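Local coordinates for protein endo-1,3-beta-glucanase, family GH16 (Zobellia galactanivorans, PDB 4BPZ) that probably hydrolyses internal beta-1,3-glucosidic bonds of glucans such as algal laminarin, through its calcium-binding family 16 catalytic domain, at residues A[61-73]-A[78-90]. The protein carries 1 engineered substitution. Residues are numbered along the deposited sequence; the frame is centred on the assembly and turned at random.
Sequences DGTLKIRAIKEKY and STKDYTSARLNSK. With CA (calcium ion), chain E.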
loop_
_atom_site.group_PDB
_atom_site.type_symbol
_atom_site.label_atom_id
_atom_site.label_comp_id
_atom_site.label_asym_id
_atom_site.label_seq_id
_atom_site.Cartn_x
_atom_site.Cartn_y
_atom_site.Cartn_z
ATOM N N ASP A 61 19.280 4.587 8.845
ATOM C CA ASP A 61 20.215 4.199 7.807
ATOM C C ASP A 61 19.718 4.497 6.346
ATOM O O ASP A 61 20.004 3.671 5.440
ATOM C CB ASP A 61 20.604 2.701 8.043
ATOM C CG ASP A 61 21.772 2.179 7.208
ATOM O OD1 ASP A 61 22.725 2.958 6.920
ATOM O OD2 ASP A 61 21.788 0.906 6.970
ATOM N N GLY A 62 18.931 5.540 6.173
ATOM C CA GLY A 62 18.410 5.955 4.883
ATOM C C GLY A 62 17.184 5.239 4.368
ATOM O O GLY A 62 16.720 5.545 3.265
ATOM N N THR A 63 16.525 4.375 5.171
ATOM C CA THR A 63 15.374 3.677 4.711
ATOM C C THR A 63 14.316 3.562 5.805
ATOM O O THR A 63 14.606 3.509 7.041
ATOM C CB THR A 63 15.684 2.235 4.215
ATOM O OG1 THR A 63 16.127 1.438 5.296
ATOM C CG2 THR A 63 16.716 2.146 3.190
ATOM N N LEU A 64 13.052 3.516 5.370
ATOM C CA LEU A 64 11.932 3.142 6.228
ATOM C C LEU A 64 11.855 1.643 6.293
ATOM O O LEU A 64 11.977 0.953 5.276
ATOM C CB LEU A 64 10.617 3.697 5.551
ATOM C CG LEU A 64 9.324 3.143 6.147
ATOM C CD1 LEU A 64 9.085 3.649 7.562
ATOM C CD2 LEU A 64 8.186 3.554 5.245
ATOM N N LYS A 65 11.604 1.110 7.496
ATOM C CA LYS A 65 11.236 -0.275 7.630
ATOM C C LYS A 65 9.862 -0.368 8.215
ATOM O O LYS A 65 9.529 0.329 9.214
ATOM C CB LYS A 65 12.179 -1.009 8.630
ATOM C CG LYS A 65 13.564 -1.236 8.095
ATOM C CD LYS A 65 14.476 -0.006 8.156
ATOM C CE LYS A 65 15.927 -0.390 8.065
ATOM N NZ LYS A 65 16.765 0.819 8.012
ATOM N N ILE A 66 9.010 -1.215 7.602
ATOM C CA ILE A 66 7.790 -1.697 8.236
ATOM C C ILE A 66 8.094 -3.150 8.619
ATOM O O ILE A 66 8.684 -3.896 7.822
ATOM C CB ILE A 66 6.560 -1.622 7.273
ATOM C CG1 ILE A 66 6.329 -0.130 6.982
ATOM C CG2 ILE A 66 5.370 -2.292 7.907
ATOM C CD1 ILE A 66 5.295 0.082 5.821
ATOM N N ARG A 67 7.752 -3.511 9.856
ATOM C CA ARG A 67 8.133 -4.838 10.405
ATOM C C ARG A 67 6.914 -5.486 10.950
ATOM O O ARG A 67 6.224 -4.952 11.835
ATOM C CB ARG A 67 9.219 -4.602 11.454
ATOM C CG ARG A 67 9.626 -5.921 12.173
ATOM C CD ARG A 67 10.917 -5.811 12.929
ATOM N NE ARG A 67 10.873 -4.692 13.883
ATOM C CZ ARG A 67 11.940 -4.022 14.346
ATOM N NH1 ARG A 67 13.175 -4.413 13.989
ATOM N NH2 ARG A 67 11.736 -2.971 15.131
ATOM N N ALA A 68 6.627 -6.697 10.429
ATOM C CA ALA A 68 5.554 -7.547 10.936
ATOM C C ALA A 68 6.162 -8.528 11.937
ATOM O O ALA A 68 7.254 -9.067 11.685
ATOM C CB ALA A 68 4.928 -8.299 9.804
ATOM N N ILE A 69 5.453 -8.814 13.008
ATOM C CA ILE A 69 5.996 -9.611 14.139
ATOM C C ILE A 69 4.927 -10.530 14.632
ATOM O O ILE A 69 3.762 -10.163 14.779
ATOM C CB ILE A 69 6.428 -8.720 15.301
ATOM C CG1 ILE A 69 7.337 -7.577 14.887
ATOM C CG2 ILE A 69 7.091 -9.547 16.385
ATOM C CD1 ILE A 69 7.651 -6.586 15.976
ATOM N N LYS A 70 5.302 -11.800 14.916
ATOM C CA LYS A 70 4.392 -12.691 15.669
ATOM C C LYS A 70 4.463 -12.255 17.115
ATOM O O LYS A 70 5.524 -12.380 17.807
ATOM C CB LYS A 70 4.841 -14.155 15.508
ATOM C CG LYS A 70 3.866 -15.123 16.196
ATOM C CD LYS A 70 4.208 -16.543 15.857
ATOM C CE LYS A 70 3.111 -17.468 16.378
ATOM N NZ LYS A 70 3.444 -18.861 15.949
ATOM N N GLU A 71 3.356 -11.742 17.627
ATOM C CA GLU A 71 3.302 -11.031 18.914
ATOM C C GLU A 71 1.843 -10.937 19.259
ATOM O O GLU A 71 1.023 -10.424 18.462
ATOM C CB GLU A 71 3.877 -9.548 18.685
ATOM C CG GLU A 71 3.668 -8.686 19.872
ATOM C CD GLU A 71 4.067 -7.250 19.693
ATOM O OE1 GLU A 71 4.501 -6.815 18.590
ATOM O OE2 GLU A 71 3.993 -6.519 20.729
ATOM N N LYS A 72 1.456 -11.353 20.464
ATOM C CA LYS A 72 0.055 -11.153 20.916
ATOM C C LYS A 72 -0.130 -9.638 21.177
ATOM O O LYS A 72 0.672 -9.041 21.907
ATOM C CB LYS A 72 -0.272 -11.952 22.202
ATOM C CG LYS A 72 -0.212 -13.456 21.948
ATOM C CD LYS A 72 -1.498 -13.964 21.314
ATOM C CE LYS A 72 -1.471 -15.491 21.399
ATOM N NZ LYS A 72 -2.532 -16.225 20.663
ATOM N N TYR A 73 -1.212 -9.085 20.680
ATOM C CA TYR A 73 -1.460 -7.684 20.883
ATOM C C TYR A 73 -2.898 -7.435 20.916
ATOM O O TYR A 73 -3.666 -7.992 20.114
ATOM C CB TYR A 73 -0.825 -6.887 19.712
ATOM C CG TYR A 73 -0.892 -5.365 19.834
ATOM C CD1 TYR A 73 0.105 -4.703 20.512
ATOM C CD2 TYR A 73 -1.936 -4.617 19.368
ATOM C CE1 TYR A 73 0.089 -3.315 20.734
ATOM C CE2 TYR A 73 -2.008 -3.258 19.565
ATOM C CZ TYR A 73 -0.993 -2.613 20.240
ATOM O OH TYR A 73 -1.097 -1.238 20.415
ATOM N N SER A 78 -9.789 -6.600 21.293
ATOM C CA SER A 78 -9.580 -7.522 20.158
ATOM C C SER A 78 -8.141 -7.979 20.213
ATOM O O SER A 78 -7.260 -7.134 20.076
ATOM C CB SER A 78 -9.905 -6.837 18.892
ATOM O OG SER A 78 -9.454 -7.689 17.779
ATOM N N THR A 79 -7.857 -9.275 20.395
ATOM C CA THR A 79 -6.461 -9.767 20.423
ATOM C C THR A 79 -6.138 -10.394 19.097
ATOM O O THR A 79 -6.992 -11.173 18.556
ATOM C CB THR A 79 -6.312 -10.777 21.542
ATOM O OG1 THR A 79 -6.660 -10.120 22.798
ATOM C CG2 THR A 79 -4.892 -11.282 21.648
ATOM N N LYS A 80 -4.963 -10.086 18.593
ATOM C CA LYS A 80 -4.461 -10.721 17.394
ATOM C C LYS A 80 -3.084 -11.280 17.724
ATOM O O LYS A 80 -2.456 -10.941 18.739
ATOM C CB LYS A 80 -4.339 -9.704 16.230
ATOM C CG LYS A 80 -5.638 -9.091 15.798
ATOM C CD LYS A 80 -6.564 -10.135 15.128
ATOM C CE LYS A 80 -7.920 -9.508 14.777
ATOM N NZ LYS A 80 -8.921 -10.490 14.425
ATOM N N ASP A 81 -2.621 -12.145 16.825
ATOM C CA ASP A 81 -1.356 -12.881 17.040
ATOM C C ASP A 81 -0.173 -12.262 16.295
ATOM O O ASP A 81 0.948 -12.764 16.418
ATOM C CB ASP A 81 -1.524 -14.318 16.513
ATOM C CG ASP A 81 -2.488 -15.120 17.337
ATOM O OD1 ASP A 81 -2.726 -14.745 18.517
ATOM O OD2 ASP A 81 -3.003 -16.128 16.802
ATOM N N TYR A 82 -0.383 -11.182 15.517
ATOM C CA TYR A 82 0.647 -10.515 14.766
ATOM C C TYR A 82 0.448 -9.029 14.888
ATOM O O TYR A 82 -0.703 -8.563 14.959
ATOM C CB TYR A 82 0.651 -10.889 13.260
ATOM C CG TYR A 82 0.761 -12.386 13.052
ATOM C CD1 TYR A 82 -0.416 -13.176 13.035
ATOM C CD2 TYR A 82 1.975 -13.019 12.969
ATOM C CE1 TYR A 82 -0.333 -14.580 12.958
ATOM C CE2 TYR A 82 2.100 -14.429 12.859
ATOM C CZ TYR A 82 0.937 -15.170 12.844
ATOM O OH TYR A 82 1.059 -16.532 12.775
ATOM N N THR A 83 1.526 -8.291 14.773
ATOM C CA THR A 83 1.473 -6.801 14.657
ATOM C C THR A 83 2.243 -6.372 13.449
ATOM O O THR A 83 3.188 -7.061 12.972
ATOM C CB THR A 83 2.094 -6.150 15.955
ATOM O OG1 THR A 83 3.442 -6.552 16.040
ATOM C CG2 THR A 83 1.320 -6.473 17.173
ATOM N N SER A 84 1.877 -5.218 12.895
ATOM C CA SER A 84 2.532 -4.642 11.738
ATOM C C SER A 84 2.222 -3.130 11.744
ATOM O O SER A 84 1.731 -2.610 12.749
ATOM C CB SER A 84 2.063 -5.364 10.484
ATOM O OG SER A 84 2.778 -4.952 9.368
ATOM N N ALA A 85 2.499 -2.473 10.623
ATOM C CA ALA A 85 2.131 -1.059 10.475
ATOM C C ALA A 85 1.476 -0.873 9.120
ATOM O O ALA A 85 1.743 -1.580 8.146
ATOM C CB ALA A 85 3.326 -0.147 10.616
ATOM N N ARG A 86 0.591 0.139 9.109
ATOM C CA ARG A 86 -0.175 0.557 7.917
ATOM C C ARG A 86 -0.099 2.114 7.882
ATOM O O ARG A 86 -0.775 2.759 8.694
ATOM C CB ARG A 86 -1.627 0.044 7.976
ATOM C CG ARG A 86 -2.496 0.485 6.829
ATOM C CD ARG A 86 -3.751 -0.358 6.836
ATOM N NE ARG A 86 -4.778 0.157 5.882
ATOM C CZ ARG A 86 -5.573 -0.627 5.159
ATOM N NH1 ARG A 86 -5.363 -1.911 5.010
ATOM N NH2 ARG A 86 -6.593 -0.033 4.495
ATOM N N LEU A 87 0.687 2.632 6.998
ATOM C CA LEU A 87 0.911 4.087 6.842
ATOM C C LEU A 87 0.040 4.602 5.717
ATOM O O LEU A 87 -0.258 3.875 4.760
ATOM C CB LEU A 87 2.333 4.388 6.494
ATOM C CG LEU A 87 3.404 3.896 7.439
ATOM C CD1 LEU A 87 4.791 4.318 6.951
ATOM C CD2 LEU A 87 3.159 4.370 8.831
ATOM N N ASN A 88 -0.421 5.843 5.862
ATOM C CA ASN A 88 -1.118 6.566 4.772
ATOM C C ASN A 88 -0.403 7.852 4.545
ATOM O O ASN A 88 -0.012 8.528 5.545
ATOM C CB ASN A 88 -2.575 6.911 5.149
ATOM C CG ASN A 88 -3.485 5.746 5.459
ATOM O OD1 ASN A 88 -3.147 4.537 5.306
ATOM N ND2 ASN A 88 -4.645 6.039 5.857
ATOM N N SER A 89 -0.192 8.264 3.310
ATOM C CA SER A 89 0.379 9.605 3.098
ATOM C C SER A 89 -0.618 10.674 3.535
ATOM O O SER A 89 -1.824 10.590 3.291
ATOM C CB SER A 89 0.730 9.811 1.623
ATOM O OG SER A 89 -0.365 9.715 0.721
ATOM N N LYS A 90 -0.018 11.723 4.137
ATOM C CA LYS A 90 -0.682 12.978 4.509
ATOM C C LYS A 90 -0.567 13.892 3.275
ATOM O O LYS A 90 -0.001 14.979 3.297
ATOM C CB LYS A 90 -0.041 13.594 5.769
ATOM C CG LYS A 90 -0.440 12.837 6.985
ATOM C CD LYS A 90 -0.183 13.746 8.180
ATOM C CE LYS A 90 -0.620 12.947 9.407
ATOM N NZ LYS A 90 -0.211 13.680 10.662
HETATM CA CA CA E . 16.541 6.689 1.325
HETATM O O HOH W 1 3.045 -18.388 13.203
HETATM O O HOH W 2 16.763 7.974 -0.683
#
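Thr83 meets Glu71 and Tyr73 on one face of an antiparallel hairpin. Its OG1 donates to Glu71 OE1 at 2.8 Å, from above the carboxylate plane, while CG2 presses on Tyr73 CB (3.3 Å). In Glu71, chi1 of 171° swings CG away from the backbone N, and the extended chain carries OE1 out to Thr83; OE2 forms a salt bridge with Arg53. With a smaller alanine at Glu71, Thr83 OG1 is likely to lose this acceptor and Arg53 this carboxylate. Ile69 and Thr83 exchange two backbone hydrogen bonds, as do Tyr73 and Lys80. Between the pairs the register slips by one residue, a beta bulge, where Glu71 N reaches Asp81 O from 44° above the carbonyl plane. At Asp81, where the chain turns a corner, Lys72, bent at chi2 (-82°), lies alongside and brings NZ to Asp81 OD1 (2.6 Å) in a salt bridge. Tyr82 CE2 packs against Lys70 CB (3.8 Å). Past Ala68 the strands diverge, and Leu64 CD2 touches Leu87 CD1 tip to tip (3.9 Å). In this jelly-roll beta-sandwich, residues 63-68 pair with strands 57-60 and 244-255, whereas 82-93 joins 30-32, 48-50 and 222-230, carrying Arg86 into the glycan pocket.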